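Local coordinates for protein nicotinate phosphoribosyltransferase (Saccharomyces cerevisiae, PDB 1VLP) that catalyses the ATP-dependent transfer of a phosphoribosyl group from phosphoribosyl diphosphate to nicotinic acid, the first step of NAD synthesis from nicotinate, at residues P146-I151 / I388-L393; E110-F115 / K138-Y143. One frame throughout, in Å; residues are numbered along the deposited sequence.

Contact 1. Residues P146-I151 / I388-L393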
loop_
_atom_site.group_PDB
_atom_site.type_symbol
_atom_site.label_atom_id
_atom_site.label_comp_id
_atom_site.label_asym_id
_atom_site.label_seq_id
_atom_site.Cartn_x
_atom_site.Cartn_y
_atom_site.Cartn_z
ATOM N N PRO A 146 8.076 -2.780 -5.020
ATOM C CA PRO A 146 9.488 -2.579 -5.382
ATOM C C PRO A 146 9.652 -1.717 -6.627
ATOM O O PRO A 146 10.581 -0.935 -6.708
ATOM C CB PRO A 146 10.046 -4.002 -5.543
ATOM C CG PRO A 146 8.830 -4.893 -5.656
ATOM C CD PRO A 146 7.716 -4.215 -4.952
ATOM N N LEU A 147 8.780 -1.837 -7.629
ATOM C CA LEU A 147 8.946 -0.982 -8.811
ATOM C C LEU A 147 8.792 0.491 -8.442
ATOM O O LEU A 147 9.573 1.330 -8.871
ATOM C CB LEU A 147 7.947 -1.355 -9.894
ATOM C CG LEU A 147 8.198 -2.696 -10.554
ATOM C CD1 LEU A 147 7.234 -2.889 -11.700
ATOM C CD2 LEU A 147 9.637 -2.887 -11.033
ATOM N N LEU A 148 7.715 0.839 -7.722
ATOM C CA LEU A 148 7.542 2.213 -7.224
ATOM C C LEU A 148 8.718 2.711 -6.410
ATOM O O LEU A 148 9.197 3.832 -6.658
ATOM C CB LEU A 148 6.253 2.338 -6.457
ATOM C CG LEU A 148 4.984 2.256 -7.296
ATOM C CD1 LEU A 148 3.781 2.150 -6.325
ATOM C CD2 LEU A 148 4.889 3.435 -8.266
ATOM N N SER A 149 9.175 1.871 -5.472
ATOM C CA SER A 149 10.347 2.193 -4.590
ATOM C C SER A 149 11.586 2.449 -5.433
ATOM O O SER A 149 12.339 3.417 -5.206
ATOM C CB SER A 149 10.636 1.081 -3.580
ATOM O OG SER A 149 9.531 0.875 -2.688
ATOM N N LEU A 150 11.759 1.648 -6.487
ATOM C CA LEU A 150 12.892 1.850 -7.378
ATOM C C LEU A 150 12.821 3.121 -8.241
ATOM O O LEU A 150 13.847 3.828 -8.431
ATOM C CB LEU A 150 13.087 0.638 -8.283
ATOM C CG LEU A 150 13.807 -0.567 -7.623
ATOM C CD1 LEU A 150 13.631 -1.814 -8.543
ATOM C CD2 LEU A 150 15.262 -0.295 -7.252
ATOM N N ILE A 151 11.640 3.381 -8.795
ATOM C CA ILE A 151 11.424 4.538 -9.670
ATOM C C ILE A 151 11.651 5.819 -8.857
ATOM O O ILE A 151 12.371 6.743 -9.311
ATOM C CB ILE A 151 10.024 4.493 -10.318
ATOM C CG1 ILE A 151 9.911 3.297 -11.277
ATOM C CG2 ILE A 151 9.723 5.739 -11.094
ATOM C CD1 ILE A 151 8.521 2.925 -11.594
ATOM N N ILE A 388 3.688 8.916 -8.254
ATOM C CA ILE A 388 3.539 7.773 -9.169
ATOM C C ILE A 388 2.724 6.648 -8.522
ATOM O O ILE A 388 2.739 6.426 -7.298
ATOM C CB ILE A 388 4.898 7.224 -9.641
ATOM C CG1 ILE A 388 5.835 6.995 -8.423
ATOM C CG2 ILE A 388 5.510 8.225 -10.656
ATOM C CD1 ILE A 388 7.122 6.274 -8.689
ATOM N N VAL A 389 2.041 5.910 -9.393
ATOM C CA VAL A 389 1.264 4.730 -8.988
ATOM C C VAL A 389 1.430 3.624 -10.003
ATOM O O VAL A 389 1.847 3.898 -11.117
ATOM C CB VAL A 389 -0.216 5.040 -8.848
ATOM C CG1 VAL A 389 -0.425 6.120 -7.794
ATOM C CG2 VAL A 389 -0.837 5.428 -10.149
ATOM N N ILE A 390 1.194 2.395 -9.570
ATOM C CA ILE A 390 1.142 1.229 -10.465
ATOM C C ILE A 390 -0.165 0.553 -10.062
ATOM O O ILE A 390 -0.306 0.066 -8.959
ATOM C CB ILE A 390 2.376 0.300 -10.348
ATOM C CG1 ILE A 390 3.570 0.954 -10.979
ATOM C CG2 ILE A 390 2.115 -1.055 -11.012
ATOM C CD1 ILE A 390 4.872 0.222 -10.735
ATOM N N LYS A 391 -1.156 0.669 -10.943
ATOM C CA LYS A 391 -2.554 0.342 -10.676
ATOM C C LYS A 391 -3.037 -0.862 -11.494
ATOM O O LYS A 391 -2.623 -1.015 -12.629
ATOM C CB LYS A 391 -3.420 1.525 -11.104
ATOM C CG LYS A 391 -3.374 1.861 -12.634
ATOM C CD LYS A 391 -3.869 3.294 -12.982
ATOM C CE LYS A 391 -3.990 3.508 -14.498
ATOM N NZ LYS A 391 -4.978 4.615 -14.749
ATOM N N LEU A 392 -3.913 -1.661 -10.921
ATOM C CA LEU A 392 -4.539 -2.745 -11.647
ATOM C C LEU A 392 -5.400 -2.098 -12.741
ATOM O O LEU A 392 -6.231 -1.211 -12.434
ATOM C CB LEU A 392 -5.374 -3.618 -10.697
ATOM C CG LEU A 392 -6.048 -4.811 -11.341
ATOM C CD1 LEU A 392 -5.049 -5.780 -11.900
ATOM C CD2 LEU A 392 -7.009 -5.468 -10.317
ATOM N N LEU A 393 -5.174 -2.503 -13.996
ATOM C CA LEU A 393 -5.885 -1.958 -15.159
ATOM C C LEU A 393 -6.891 -2.926 -15.805
ATOM O O LEU A 393 -7.962 -2.514 -16.300
ATOM C CB LEU A 393 -4.843 -1.598 -16.230
ATOM C CG LEU A 393 -5.163 -0.800 -17.488
ATOM C CD1 LEU A 393 -4.980 0.693 -17.267
ATOM C CD2 LEU A 393 -4.219 -1.239 -18.554
#
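Leu148 pushes its CD2 methyl into the hollow between Ile388 and Ile390, two alternate residues of the strand whose side chains face the helix. Leu148 CD2 lies 3.6 Å from Ile388 CD1 and 3.9 Å from Ile390 CG1, with the carbonyl carbon of Val389 as the floor beneath it. Both isoleucines run past Leu148 in the opposite direction, each reaching back toward the helix. Ile388 has CG1 between its backbone N and carbonyl carbon (chi1 49°), a torsion that carries CD1 to Ile151, 3.6 Å from CG2 of that residue. The Ile390 side chain crosses that of Leu147 at about a right angle, its CD1 3.6 Å from Leu147 CB. An alanine at Leu148 would probably open a gap between Ile388 and Ile390 and leave each isoleucine held on the helix by a single neighbour, Ile151 or Leu147. Phe69 and Val133 continue the packing around Leu147. The axes of 146-151 and 388-393 approach to 8.7 Å, their N-to-C directions 161° apart, so these two segments run nearly antiparallel. A helix packed on one face of an antiparallel sheet is the alpha+beta kind of layering; here it joins the N-terminal region to a strand contributed from late in the chain.

Contact 2. Residues E110-F115 / K138-Y143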
loop_
_atom_site.group_PDB
_atom_site.type_symbol
_atom_site.label_atom_id
_atom_site.label_comp_id
_atom_site.label_asym_id
_atom_site.label_seq_id
_atom_site.Cartn_x
_atom_site.Cartn_y
_atom_site.Cartn_z
ATOM N N GLU A 110 11.674 -10.281 -17.087
ATOM C CA GLU A 110 11.852 -10.248 -18.522
ATOM C C GLU A 110 10.562 -10.592 -19.307
ATOM O O GLU A 110 10.369 -10.104 -20.411
ATOM C CB GLU A 110 13.024 -11.160 -18.915
ATOM C CG GLU A 110 12.735 -12.688 -18.877
ATOM C CD GLU A 110 12.678 -13.332 -17.480
ATOM O OE1 GLU A 110 12.940 -12.654 -16.441
ATOM O OE2 GLU A 110 12.391 -14.554 -17.450
ATOM N N GLU A 111 9.699 -11.402 -18.713
ATOM C CA GLU A 111 8.413 -11.788 -19.279
ATOM C C GLU A 111 7.283 -10.913 -18.793
ATOM O O GLU A 111 6.397 -10.589 -19.562
ATOM C CB GLU A 111 8.082 -13.231 -18.879
ATOM C CG GLU A 111 9.015 -14.311 -19.473
ATOM C CD GLU A 111 8.634 -15.752 -19.045
ATOM O OE1 GLU A 111 7.874 -15.932 -18.054
ATOM O OE2 GLU A 111 9.109 -16.709 -19.709
ATOM N N GLN A 112 7.333 -10.478 -17.535
ATOM C CA GLN A 112 6.229 -9.726 -16.921
ATOM C C GLN A 112 6.277 -8.209 -17.119
ATOM O O GLN A 112 5.221 -7.588 -17.203
ATOM C CB GLN A 112 6.152 -9.988 -15.429
ATOM C CG GLN A 112 5.045 -10.929 -15.015
ATOM C CD GLN A 112 5.215 -12.318 -15.599
ATOM O OE1 GLN A 112 4.629 -12.623 -16.638
ATOM N NE2 GLN A 112 6.001 -13.171 -14.928
ATOM N N ILE A 113 7.473 -7.611 -17.105
ATOM C CA ILE A 113 7.593 -6.138 -17.219
ATOM C C ILE A 113 7.851 -5.736 -18.652
ATOM O O ILE A 113 8.786 -6.260 -19.294
ATOM C CB ILE A 113 8.736 -5.572 -16.339
ATOM C CG1 ILE A 113 8.574 -6.030 -14.901
ATOM C CG2 ILE A 113 8.792 -4.078 -16.435
ATOM C CD1 ILE A 113 9.740 -5.585 -13.978
ATOM N N SER A 114 7.019 -4.829 -19.145
ATOM C CA SER A 114 7.267 -4.163 -20.388
ATOM C C SER A 114 7.587 -2.728 -20.041
ATOM O O SER A 114 6.716 -2.012 -19.672
ATOM C CB SER A 114 6.015 -4.178 -21.259
ATOM O OG SER A 114 6.203 -3.384 -22.427
ATOM N N PHE A 115 8.867 -2.366 -20.133
ATOM C CA PHE A 115 9.382 -1.035 -19.760
ATOM C C PHE A 115 10.026 -0.387 -20.978
ATOM O O PHE A 115 11.010 -0.902 -21.557
ATOM C CB PHE A 115 10.380 -1.218 -18.612
ATOM C CG PHE A 115 11.121 0.014 -18.214
ATOM C CD1 PHE A 115 10.534 1.298 -18.268
ATOM C CD2 PHE A 115 12.439 -0.096 -17.768
ATOM C CE1 PHE A 115 11.234 2.415 -17.828
ATOM C CE2 PHE A 115 13.153 1.028 -17.349
ATOM C CZ PHE A 115 12.559 2.290 -17.389
ATOM N N LYS A 138 -0.823 -14.286 -9.780
ATOM C CA LYS A 138 0.188 -14.756 -8.813
ATOM C C LYS A 138 1.640 -14.448 -9.218
ATOM O O LYS A 138 2.509 -14.412 -8.358
ATOM C CB LYS A 138 0.073 -16.254 -8.544
ATOM C CG LYS A 138 0.519 -17.151 -9.626
ATOM C CD LYS A 138 0.122 -18.595 -9.285
ATOM C CE LYS A 138 0.595 -19.563 -10.330
ATOM N NZ LYS A 138 -0.109 -19.449 -11.632
ATOM N N ASP A 139 1.876 -14.248 -10.506
ATOM C CA ASP A 139 3.197 -13.895 -11.053
ATOM C C ASP A 139 3.454 -12.398 -11.066
ATOM O O ASP A 139 4.612 -11.967 -11.289
ATOM C CB ASP A 139 3.358 -14.378 -12.508
ATOM C CG ASP A 139 3.544 -15.872 -12.620
ATOM O OD1 ASP A 139 3.777 -16.534 -11.606
ATOM O OD2 ASP A 139 3.434 -16.385 -13.747
ATOM N N THR A 140 2.402 -11.583 -10.922
ATOM C CA THR A 140 2.518 -10.139 -11.129
ATOM C C THR A 140 2.292 -9.279 -9.882
ATOM O O THR A 140 2.791 -8.103 -9.797
ATOM C CB THR A 140 1.574 -9.673 -12.270
ATOM O OG1 THR A 140 0.246 -9.981 -11.943
ATOM C CG2 THR A 140 1.964 -10.367 -13.571
ATOM N N ILE A 141 1.528 -9.831 -8.946
ATOM C CA ILE A 141 1.110 -9.085 -7.735
ATOM C C ILE A 141 2.255 -8.428 -6.910
ATOM O O ILE A 141 2.064 -7.349 -6.330
ATOM C CB ILE A 141 0.190 -9.984 -6.876
ATOM C CG1 ILE A 141 -0.467 -9.179 -5.762
ATOM C CG2 ILE A 141 0.957 -11.187 -6.325
ATOM C CD1 ILE A 141 -1.859 -9.332 -5.704
ATOM N N LEU A 142 3.441 -9.048 -6.845
ATOM C CA LEU A 142 4.471 -8.477 -5.996
ATOM C C LEU A 142 5.146 -7.251 -6.601
ATOM O O LEU A 142 5.842 -6.534 -5.896
ATOM C CB LEU A 142 5.518 -9.543 -5.647
ATOM C CG LEU A 142 5.013 -10.718 -4.799
ATOM C CD1 LEU A 142 6.220 -11.578 -4.324
ATOM C CD2 LEU A 142 4.176 -10.273 -3.613
ATOM N N TYR A 143 5.051 -7.029 -7.912
ATOM C CA TYR A 143 5.886 -5.937 -8.518
ATOM C C TYR A 143 5.584 -4.529 -8.075
ATOM O O TYR A 143 6.511 -3.714 -8.023
ATOM C CB TYR A 143 5.781 -5.976 -10.029
ATOM C CG TYR A 143 6.528 -7.101 -10.664
ATOM C CD1 TYR A 143 7.911 -7.050 -10.797
ATOM C CD2 TYR A 143 5.856 -8.231 -11.168
ATOM C CE1 TYR A 143 8.597 -8.055 -11.439
ATOM C CE2 TYR A 143 6.541 -9.246 -11.787
ATOM C CZ TYR A 143 7.912 -9.160 -11.919
ATOM O OH TYR A 143 8.607 -10.173 -12.545
#
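Gln112 and Ile113 meet the ring of Tyr143 from different directions. CG1 of Ile113 lies over one face, while the CD1 methyl beyond it comes closest at CE1, 3.7 Å away; the two side chains are inclined to each other. Ile113 CB points to the side of the contact, and the methyl gets to the ring because CG1 stands anti to the carbonyl carbon (chi1 -54°) and the chain then extends. Gln112 comes in obliquely near the hydroxyl end of the ring, on the CE2 side, its CB 3.7 Å from Tyr143 CE2 and 3.8 Å from the OH of Tyr143.

Beyond CB, the glutamine bends at chi2 (63°), and its CG settles against CG2 of Thr140 at 3.4 Å, the two side chains crossing at about a right angle. The end of Gln112 then lies beside CB of Asp139, with the amide and carboxylate planes 27° apart. Thr140 offers its methyl to the glutamine and sends OG1 to the carbonyl O of Ser136.

A type I turn from Thr140 to Tyr143, closed by Tyr143 N to Thr140 O at 3.1 Å, brings the threonine and the ring to bear on Gln112 together. In the same turn, CA of Thr140 lies at the ring edge, in its plane. Val133, Leu72 and Leu107 also touch Tyr143. The chemistry implies a join made by shape: mostly carbon atoms of Gln112 and Ile113 do the touching, and the polar group of Thr140 is satisfied within its own part of the chain.

Both contacts are largely buried, but contact 1 lies deeper, its centre about 10 Å from the centre of the chain against about 17 Å for contact 2. They serve the same five-stranded antiparallel sheet: contact 1 sets helix 144-159 on strand 388-395, whereas contact 2 packs the turn leading into that helix against the end of helix 109-112 and the start of edge strand 113-120. The two centres are about 11 Å apart, and Leu147 CD2 touches Ile113 CD1 at 4.0 Å, making the packing continuous. Their chemistry differs too: contact 1 is wholly aliphatic between side chains, while contact 2 mixes an aromatic ring with glutamine, threonine and a partly exposed aspartate.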